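Local atomic coordinates of regulatory protein SWI6 (Saccharomyces cerevisiae, PDB entry 2XFV), a protein that serves as the shared subunit of the MBF and SBF complexes, which drive cell-cycle-dependent transcription in budding yeast. Residues Q39-G44 with A65-A70. Residues are numbered along the deposited sequence; the frame is centred on the assembly and turned at random.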
# COMPACT_ATOMS: atom_id res chain seq x y z
N GLN A 39 -16.90 6.13 -8.64
CA GLN A 39 -17.67 4.93 -8.34
C GLN A 39 -17.46 4.48 -6.89
O GLN A 39 -18.40 4.11 -6.20
CB GLN A 39 -17.32 3.79 -9.31
CG GLN A 39 -18.24 2.58 -9.18
CD GLN A 39 -19.68 2.90 -9.53
OE1 GLN A 39 -19.97 3.38 -10.62
NE2 GLN A 39 -20.59 2.64 -8.59
N TYR A 40 -16.21 4.52 -6.44
CA TYR A 40 -15.90 4.19 -5.05
C TYR A 40 -16.70 5.08 -4.11
O TYR A 40 -17.32 4.60 -3.15
CB TYR A 40 -14.41 4.37 -4.80
CG TYR A 40 -13.98 4.01 -3.39
CD1 TYR A 40 -13.95 2.69 -2.97
CD2 TYR A 40 -13.61 5.00 -2.49
CE1 TYR A 40 -13.55 2.36 -1.69
CE2 TYR A 40 -13.21 4.67 -1.19
CZ TYR A 40 -13.18 3.35 -0.81
OH TYR A 40 -12.79 3.01 0.47
N HIS A 41 -16.70 6.39 -4.38
CA HIS A 41 -17.50 7.32 -3.59
C HIS A 41 -18.99 6.95 -3.59
O HIS A 41 -19.65 6.98 -2.54
CB HIS A 41 -17.32 8.75 -4.10
CG HIS A 41 -18.10 9.77 -3.33
ND1 HIS A 41 -19.41 10.10 -3.62
CD2 HIS A 41 -17.76 10.52 -2.25
CE1 HIS A 41 -19.83 11.01 -2.76
NE2 HIS A 41 -18.85 11.28 -1.92
N ASP A 42 -19.53 6.60 -4.76
CA ASP A 42 -20.98 6.36 -4.88
C ASP A 42 -21.51 5.06 -4.27
O ASP A 42 -22.55 5.06 -3.60
CB ASP A 42 -21.43 6.49 -6.33
CG ASP A 42 -21.28 7.90 -6.87
OD1 ASP A 42 -21.12 8.84 -6.06
OD2 ASP A 42 -21.32 8.07 -8.11
N THR A 43 -20.82 3.94 -4.51
CA THR A 43 -21.31 2.63 -4.05
C THR A 43 -20.27 1.84 -3.26
O THR A 43 -20.60 0.81 -2.66
CB THR A 43 -21.75 1.74 -5.22
OG1 THR A 43 -20.61 1.42 -6.03
CG2 THR A 43 -22.80 2.43 -6.07
N GLY A 44 -19.02 2.29 -3.29
CA GLY A 44 -17.94 1.59 -2.61
C GLY A 44 -17.45 0.35 -3.34
O GLY A 44 -16.62 -0.39 -2.81
N ALA A 65 -12.23 17.73 -3.00
CA ALA A 65 -12.57 18.30 -1.70
C ALA A 65 -12.81 17.20 -0.65
O ALA A 65 -12.24 17.23 0.46
CB ALA A 65 -13.79 19.22 -1.82
N HIS A 66 -13.65 16.23 -0.99
CA HIS A 66 -14.03 15.19 -0.04
C HIS A 66 -12.85 14.32 0.41
O HIS A 66 -12.69 14.02 1.60
CB HIS A 66 -15.14 14.30 -0.63
CG HIS A 66 -15.55 13.18 0.27
ND1 HIS A 66 -16.34 13.36 1.38
CD2 HIS A 66 -15.27 11.85 0.22
CE1 HIS A 66 -16.54 12.20 1.98
NE2 HIS A 66 -15.90 11.27 1.29
N TYR A 67 -12.01 13.92 -0.55
CA TYR A 67 -10.88 13.04 -0.25
C TYR A 67 -9.61 13.80 0.14
O TYR A 67 -8.57 13.19 0.40
CB TYR A 67 -10.61 12.08 -1.42
CG TYR A 67 -11.71 11.05 -1.58
CD1 TYR A 67 -11.83 10.00 -0.67
CD2 TYR A 67 -12.65 11.14 -2.61
CE1 TYR A 67 -12.84 9.06 -0.78
CE2 TYR A 67 -13.67 10.20 -2.74
CZ TYR A 67 -13.76 9.17 -1.82
OH TYR A 67 -14.76 8.23 -1.92
N GLY A 68 -9.70 15.12 0.18
CA GLY A 68 -8.58 15.95 0.60
C GLY A 68 -7.36 15.77 -0.28
O GLY A 68 -6.23 15.64 0.20
N ILE A 69 -7.58 15.75 -1.59
CA ILE A 69 -6.50 15.53 -2.54
C ILE A 69 -5.98 16.87 -3.08
O ILE A 69 -6.72 17.60 -3.75
CB ILE A 69 -7.00 14.69 -3.74
CG1 ILE A 69 -7.47 13.31 -3.27
CG2 ILE A 69 -5.90 14.59 -4.83
CD1 ILE A 69 -8.29 12.54 -4.31
N ALA A 70 -4.73 17.20 -2.77
CA ALA A 70 -4.09 18.39 -3.36
C ALA A 70 -3.58 18.04 -4.75
O ALA A 70 -3.25 16.87 -5.02
CB ALA A 70 -2.92 18.86 -2.48
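Tyr67, His66, His41 and Tyr40 form an aromatic surface contact between the C-terminal ends of helices 34-43 and 57-67. The contact is small and is made mainly by side chains. Tyr67 and His41 carry most of it. The phenol hydroxyl of Tyr67 comes up against the backbone of the other helix, with OH 3.3 Å from His41 CA. The same oxygen lies 3.4 Å from His41 CB and 3.5 Å from Tyr40 CD2, so the end of the phenol lies against the base of His41 and beside the ring of Tyr40. Tyr67 CG is anti to its carbonyl carbon (chi1 -70°), and the phenol extends across to helix 34-43 from there. The ring of His66 adds a second layer. Its CD2 sits over the centre of one Tyr67 face, 3.6 Å above the plane. His41 in turn points an edge at the face of His66 in a T-shaped pair, with centroids 5.1 Å apart and planes at 88°. His41 CD2 and His66 CD2 are the closest atoms of this pair, at 3.8 Å. The His41 ring is held by ND1, which donates a nearly straight bond of 3.2 Å to Asp42 OD1, in the plane of the His41 ring, on the anti side of the carboxylate but 26° out of its plane. A leucine in place of Tyr67 would probably open a gap beside His41 and Tyr40 and take away the ring on which His66 rests. Leu37 of helix 34-43 and Met92 of helix 83-92 also touch Tyr67, and Met92 touches Tyr40 as well. Helix 57-67 closes at Gly68 with a Schellman motif, directly after the tyrosine. This is a T-shaped histidine pair beside a tyrosine, joining the ends of two helices at the surface of the Swi6 N-terminal domain, a sequence family placed in the helix-turn-helix clan.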